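Local atomic coordinates of o-succinylbenzoate synthase (PDB entry 2OZT), a protein that catalyses the metal-dependent dehydration of 2-succinyl-6-hydroxy-2,4-cyclohexadiene-1-carboxylate to 2-succinylbenzoate, a step on the way to phylloquinone. Residues A[170-173]-A[174-178]; A[312-315]-A[316-319]. One frame throughout, in Å; residues are numbered along the deposited sequence. Where two conformers were deposited one is given.

Contact 1. Residues A[170-173]-A[174-178]; sequences GSWD and RATAN. With PO4 (phosphate ion), chain C.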
ATOM      1  N   GLY A 170      -7.589  -2.213  12.602  1.00 13.55           N
ATOM      2  CA  GLY A 170      -8.923  -1.777  12.990  1.00 16.48           C
ATOM      3  C   GLY A 170      -9.593  -2.722  13.979  1.00 16.46           C
ATOM      4  O   GLY A 170     -10.826  -2.682  14.115  1.00 17.77           O
ATOM      5  N   SER A 171      -8.827  -3.573  14.665  1.00 17.09           N
ATOM      6  CA  SER A 171      -9.446  -4.635  15.457  1.00 18.06           C
ATOM      7  C   SER A 171      -9.710  -4.288  16.922  1.00 18.54           C
ATOM      8  O   SER A 171     -10.328  -5.109  17.645  1.00 19.91           O
ATOM      9  CB  SER A 171      -8.581  -5.894  15.383  1.00 18.05           C
ATOM     10  OG  SER A 171      -7.384  -5.691  16.068  1.00 19.87           O
ATOM     11  N   TRP A 172      -9.250  -3.141  17.404  1.00 17.12           N
ATOM     12  CA  TRP A 172      -9.490  -2.804  18.818  1.00 16.74           C
ATOM     13  C   TRP A 172     -10.795  -2.051  18.937  1.00 17.99           C
ATOM     14  O   TRP A 172     -11.154  -1.262  18.065  1.00 19.16           O
ATOM     15  CB  TRP A 172      -8.382  -1.902  19.363  1.00 16.41           C
ATOM     16  CG  TRP A 172      -7.061  -2.555  19.485  1.00 14.55           C
ATOM     17  CD1 TRP A 172      -6.777  -3.901  19.666  1.00 16.65           C
ATOM     18  CD2 TRP A 172      -5.802  -1.870  19.543  1.00 14.06           C
ATOM     19  NE1 TRP A 172      -5.414  -4.075  19.773  1.00 18.19           N
ATOM     20  CE2 TRP A 172      -4.793  -2.849  19.714  1.00 14.70           C
ATOM     21  CE3 TRP A 172      -5.431  -0.524  19.450  1.00 13.00           C
ATOM     22  CZ2 TRP A 172      -3.435  -2.511  19.742  1.00 15.21           C
ATOM     23  CZ3 TRP A 172      -4.102  -0.191  19.543  1.00 14.60           C
ATOM     24  CH2 TRP A 172      -3.108  -1.192  19.691  1.00 14.46           C
ATOM     25  N   ASP A 173     -11.509  -2.263  20.049  1.00 18.36           N
ATOM     26  CA  ASP A 173     -12.560  -1.302  20.397  1.00 18.84           C
ATOM     27  C   ASP A 173     -11.955  -0.080  21.091  1.00 17.87           C
ATOM     28  O   ASP A 173     -10.762  -0.026  21.358  1.00 17.97           O
ATOM     29  CB  ASP A 173     -13.727  -1.927  21.183  1.00 20.95           C
ATOM     30  CG  ASP A 173     -13.343  -2.465  22.536  1.00 24.21           C
ATOM     31  OD1 ASP A 173     -12.394  -1.973  23.195  1.00 25.18           O
ATOM     32  OD2 ASP A 173     -14.064  -3.396  22.982  1.00 30.17           O
ATOM     33  N   ARG A 174     -12.773   0.933  21.307  1.00 17.92           N
ATOM     34  CA  ARG A 174     -12.238   2.201  21.735  1.00 17.37           C
ATOM     35  C   ARG A 174     -11.582   2.099  23.135  1.00 16.84           C
ATOM     36  O   ARG A 174     -10.522   2.656  23.374  1.00 16.33           O
ATOM     37  CB  ARG A 174     -13.331   3.283  21.710  1.00 18.19           C
ATOM     38  CG  ARG A 174     -13.826   3.683  20.297  1.00 20.20           C
ATOM     39  CD  ARG A 174     -15.038   4.635  20.345  1.00 22.39           C
ATOM     40  NE  ARG A 174     -16.172   3.890  20.907  1.00 24.49           N
ATOM     41  CZ  ARG A 174     -16.850   4.243  21.999  1.00 25.83           C
ATOM     42  NH1 ARG A 174     -16.572   5.372  22.626  1.00 24.98           N
ATOM     43  NH2 ARG A 174     -17.823   3.450  22.446  1.00 26.11           N
ATOM     44  N   ALA A 175     -12.212   1.375  24.066  1.00 18.59           N
ATOM     45  CA  ALA A 175     -11.634   1.306  25.415  1.00 19.36           C
ATOM     46  C   ALA A 175     -10.299   0.550  25.369  1.00 18.54           C
ATOM     47  O   ALA A 175      -9.363   0.914  26.047  1.00 19.33           O
ATOM     48  CB  ALA A 175     -12.611   0.591  26.331  1.00 20.40           C
ATOM     49  N   THR A 176     -10.243  -0.516  24.566  1.00 19.03           N
ATOM     50  CA  THR A 176      -8.999  -1.278  24.374  1.00 18.97           C
ATOM     51  C   THR A 176      -7.873  -0.413  23.781  1.00 16.77           C
ATOM     52  O   THR A 176      -6.731  -0.484  24.227  1.00 17.83           O
ATOM     53  CB  THR A 176      -9.240  -2.509  23.476  1.00 19.90           C
ATOM     54  OG1 THR A 176     -10.163  -3.374  24.152  1.00 21.26           O
ATOM     55  CG2 THR A 176      -7.934  -3.316  23.180  1.00 19.60           C
ATOM     56  N   ALA A 177      -8.198   0.374  22.750  1.00 17.63           N
ATOM     57  CA  ALA A 177      -7.209   1.249  22.147  1.00 16.92           C
ATOM     58  C   ALA A 177      -6.668   2.203  23.198  1.00 17.26           C
ATOM     59  O   ALA A 177      -5.464   2.423  23.318  1.00 17.13           O
ATOM     60  CB  ALA A 177      -7.838   2.044  20.994  1.00 17.05           C
ATOM     61  N   ASN A 178      -7.569   2.787  23.979  1.00 17.93           N
ATOM     62  CA  ASN A 178      -7.133   3.720  24.987  0.50 18.11           C
ATOM     63  C   ASN A 178      -6.191   3.099  26.027  1.00 17.95           C
ATOM     64  O   ASN A 178      -5.185   3.715  26.398  1.00 18.21           O
ATOM     65  CB  ASN A 178      -8.348   4.363  25.625  0.50 18.11           C
ATOM     66  CG  ASN A 178      -8.061   5.736  26.083  0.50 19.65           C
ATOM     67  OD1 ASN A 178      -8.356   6.711  25.397  0.50 19.87           O
ATOM     68  ND2 ASN A 178      -7.435   5.840  27.236  0.50 21.29           N
TER
HETATM   69  P   PO4 C 602     -16.829   0.253  20.626  1.00 28.10           P
HETATM   70  O1  PO4 C 602     -17.214  -0.886  19.714  1.00 31.67           O
HETATM   71  O2  PO4 C 602     -17.794   1.375  20.330  1.00 31.06           O
HETATM   72  O3  PO4 C 602     -16.875  -0.122  22.107  1.00 29.06           O
HETATM   73  O4  PO4 C 602     -15.461   0.783  20.306  1.00 27.68           O
HETATM   74  O   HOH W   1     -10.924  -4.760  21.482  1.00 26.57           O
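Asp173 and Thr176 turn their side chains across each other at about a right angle, and one carboxylate oxygen joins them. As N-cap of helix 174-187, which follows barrel strand 163-167, Asp173 holds CG between its backbone N and carbonyl carbon (chi1 64°), which brings OD1 over the first turn. Thr176 N reaches OD1 at 2.9 Å, nearly in line with the C-O bond, while Thr176 OG1 donates to the same OD1 at 2.8 Å from above the carboxylate plane. A water bridges Thr176 OG1 and Asp173 N. The other branch, Thr176 CG2, lies over the indole face of Trp172, 4.1 Å from the centroid of the five-membered ring, a CH-pi contact. Farther along the ring, Trp172 CE3 meets Ala177 CB at 3.8 Å, and Trp180 stacks on the indole. With an alanine in place of Thr176, OD1 is likely to lose its hydroxyl donor and the indole its CH-pi partner, leaving the capping to the backbone N-H. At the same helix end, Arg174 N donates to O4 of a phosphate, probably from the crystallisation liquor, and NE and NH2 both grip O2 at the guanidinium edge. The helix dipole is likely to help the arginine stabilise this anion.

Contact 2. Residues A[312-315]-A[316-319]; sequences LTAY and ERLW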
ATOM      1  N   LEU A 312      12.118  -4.371 -21.492  1.00 28.89           N
ATOM      2  CA  LEU A 312      10.870  -4.274 -22.242  1.00 30.84           C
ATOM      3  C   LEU A 312      10.324  -5.661 -22.632  1.00 30.85           C
ATOM      4  O   LEU A 312       9.113  -5.899 -22.578  1.00 30.97           O
ATOM      5  CB  LEU A 312      11.047  -3.381 -23.470  1.00 32.19           C
ATOM      6  CG  LEU A 312       9.845  -2.932 -24.312  1.00 34.25           C
ATOM      7  CD1 LEU A 312       8.587  -2.605 -23.501  1.00 35.85           C
ATOM      8  CD2 LEU A 312      10.253  -1.721 -25.141  1.00 37.11           C
ATOM      9  N   THR A 313      11.212  -6.584 -22.989  1.00 30.50           N
ATOM     10  CA  THR A 313      10.780  -7.949 -23.298  1.00 30.13           C
ATOM     11  C   THR A 313      10.097  -8.640 -22.117  1.00 29.17           C
ATOM     12  O   THR A 313       9.196  -9.464 -22.315  1.00 28.69           O
ATOM     13  CB  THR A 313      11.959  -8.816 -23.759  1.00 30.98           C
ATOM     14  OG1 THR A 313      12.948  -8.853 -22.727  1.00 33.53           O
ATOM     15  CG2 THR A 313      12.556  -8.247 -25.022  1.00 31.51           C
ATOM     16  N   ALA A 314      10.518  -8.307 -20.893  1.00 27.45           N
ATOM     17  CA  ALA A 314       9.886  -8.880 -19.700  1.00 25.26           C
ATOM     18  C   ALA A 314       8.411  -8.483 -19.610  1.00 24.16           C
ATOM     19  O   ALA A 314       7.567  -9.304 -19.208  1.00 24.05           O
ATOM     20  CB  ALA A 314      10.608  -8.458 -18.430  1.00 25.36           C
ATOM     21  N   TYR A 315       8.098  -7.240 -19.979  1.00 22.59           N
ATOM     22  CA  TYR A 315       6.704  -6.813 -20.045  1.00 22.62           C
ATOM     23  C   TYR A 315       5.982  -7.608 -21.122  1.00 23.45           C
ATOM     24  O   TYR A 315       4.858  -8.073 -20.908  1.00 22.22           O
ATOM     25  CB  TYR A 315       6.579  -5.334 -20.396  1.00 21.36           C
ATOM     26  CG  TYR A 315       6.889  -4.382 -19.251  1.00 19.79           C
ATOM     27  CD1 TYR A 315       8.192  -3.983 -18.980  1.00 20.43           C
ATOM     28  CD2 TYR A 315       5.866  -3.826 -18.502  1.00 19.94           C
ATOM     29  CE1 TYR A 315       8.488  -3.093 -17.951  1.00 20.43           C
ATOM     30  CE2 TYR A 315       6.140  -2.927 -17.469  1.00 18.73           C
ATOM     31  CZ  TYR A 315       7.453  -2.566 -17.191  1.00 20.64           C
ATOM     32  OH  TYR A 315       7.746  -1.666 -16.174  1.00 18.80           O
ATOM     33  N   GLU A 316       6.616  -7.715 -22.294  1.00 24.80           N
ATOM     34  CA  GLU A 316       5.991  -8.429 -23.409  1.00 26.65           C
ATOM     35  C   GLU A 316       5.725  -9.897 -23.080  1.00 25.84           C
ATOM     36  O   GLU A 316       4.661 -10.409 -23.439  1.00 26.52           O
ATOM     37  CB  GLU A 316       6.804  -8.286 -24.694  1.00 27.74           C
ATOM     38  CG  GLU A 316       6.662  -6.894 -25.361  1.00 32.43           C
ATOM     39  CD  GLU A 316       5.353  -6.685 -26.175  1.00 37.01           C
ATOM     40  OE1 GLU A 316       4.205  -6.936 -25.677  1.00 36.58           O
ATOM     41  OE2 GLU A 316       5.476  -6.228 -27.340  1.00 41.47           O
ATOM     42  N   ARG A 317       6.655 -10.561 -22.390  1.00 26.56           N
ATOM     43  CA  ARG A 317       6.449 -11.948 -21.919  1.00 27.86           C
ATOM     44  C   ARG A 317       5.240 -12.055 -20.998  1.00 27.34           C
ATOM     45  O   ARG A 317       4.431 -12.985 -21.123  1.00 27.81           O
ATOM     46  CB  ARG A 317       7.676 -12.491 -21.179  1.00 28.63           C
ATOM     47  CG  ARG A 317       8.880 -12.883 -22.061  1.00 32.41           C
ATOM     48  CD  ARG A 317       9.951 -13.630 -21.247  1.00 37.89           C
ATOM     49  NE  ARG A 317      11.209 -12.877 -21.132  1.00 42.96           N
ATOM     50  CZ  ARG A 317      11.676 -12.305 -20.021  1.00 44.97           C
ATOM     51  NH1 ARG A 317      12.832 -11.649 -20.065  1.00 47.04           N
ATOM     52  NH2 ARG A 317      11.003 -12.369 -18.872  1.00 45.80           N
ATOM     53  N   LEU A 318       5.113 -11.096 -20.073  1.00 25.94           N
ATOM     54  CA  LEU A 318       4.040 -11.125 -19.087  1.00 25.66           C
ATOM     55  C   LEU A 318       2.725 -11.007 -19.844  1.00 25.42           C
ATOM     56  O   LEU A 318       1.798 -11.788 -19.628  1.00 26.03           O
ATOM     57  CB  LEU A 318       4.210  -9.965 -18.091  1.00 26.12           C
ATOM     58  CG  LEU A 318       3.443  -9.965 -16.774  1.00 27.99           C
ATOM     59  CD1 LEU A 318       3.683 -11.253 -15.963  1.00 32.77           C
ATOM     60  CD2 LEU A 318       3.908  -8.802 -15.954  1.00 28.89           C
ATOM     61  N   TRP A 319       2.667 -10.051 -20.768  1.00 24.97           N
ATOM     62  CA  TRP A 319       1.471  -9.813 -21.566  1.00 25.12           C
ATOM     63  C   TRP A 319       1.104 -11.044 -22.412  1.00 26.85           C
ATOM     64  O   TRP A 319      -0.061 -11.446 -22.444  1.00 27.29           O
ATOM     65  CB  TRP A 319       1.679  -8.578 -22.457  1.00 22.15           C
ATOM     66  CG  TRP A 319       0.537  -8.286 -23.389  1.00 21.96           C
ATOM     67  CD1 TRP A 319       0.469  -8.588 -24.737  1.00 17.66           C
ATOM     68  CD2 TRP A 319      -0.686  -7.632 -23.073  1.00 17.09           C
ATOM     69  NE1 TRP A 319      -0.732  -8.186 -25.249  1.00 19.43           N
ATOM     70  CE2 TRP A 319      -1.465  -7.589 -24.255  1.00 19.89           C
ATOM     71  CE3 TRP A 319      -1.224  -7.082 -21.884  1.00 17.37           C
ATOM     72  CZ2 TRP A 319      -2.732  -7.009 -24.304  1.00 19.71           C
ATOM     73  CZ3 TRP A 319      -2.483  -6.504 -21.946  1.00 17.05           C
ATOM     74  CH2 TRP A 319      -3.209  -6.451 -23.151  1.00 18.64           C
TER
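This is a local i to i+4 contact between successive turns of helix 312-320, the last helix of the chain, which packs beside strand 42-47 of the antiparallel sheet and helix 277-290. Four successive backbone bonds carry it: Glu316 N to Leu312 O, Arg317 N to Thr313 O (2.8 Å), Leu318 N to Ala314 O (3.2 Å) and Trp319 N to Tyr315 O.

Among the side chains, Arg317 folds back along the helix. Its CG stands anti to the carbonyl carbon (chi1 -75°) and lies 3.4 Å from Thr313 O; a bend at chi3 then lays the guanidinium across the preceding turn. One face of that group looks onto Ala314 CA, 3.9 Å from CZ, and NH2 comes within 4.0 Å of Ala314 CB. Arg317 NH1 stays 3.9 Å from Thr313 OG1, too far for a hydrogen bond; that hydroxyl is paired with Thr311 OG1. Glu316 rests its CG 3.8 Å from Leu312 O, and a bend at chi2 turns the carboxylate off the helix, where OE1 bonds to Tyr44 OH and OE2 forms a salt bridge with Arg34.

Tyr315 and Trp319, one turn apart, point into the protein. The tyrosine ring meets that of Tyr44 and touches Ile278 and Thr281, while the indole receives cation-pi contacts from Arg8 and Arg34. The chemistry is therefore divided: main-chain bonds make the helix, Arg317 packs its flat group on it by van der Waals contact, and the aromatic rings with the Glu316 carboxylate tie it to the sheet and to helix 277-290. Arg34, shared by Glu316 and Trp319, probably draws part of its charge balance from that carboxylate.

Overall arrangement
Contacts 1 and 2 lie on opposite sides of the chain's centre, their centres 46 Å apart and their nearest atoms about 31 Å apart. Contact 1 comes first, where the loop after strand 163-167 of the parallel barrel sheet enters helix 174-187; the side chain of Trp172 is about 9 Å from those of the magnesium-binding residues Asp167 and Glu196. Contact 2 follows on the terminal helix 312-320, against the antiparallel sheet formed by the N-terminal part of the chain and away from the annotated sites. Sharing no helix or strand, they mark the two halves of an enolase-type fold: the catalytic barrel and the domain to which the chain's end returns.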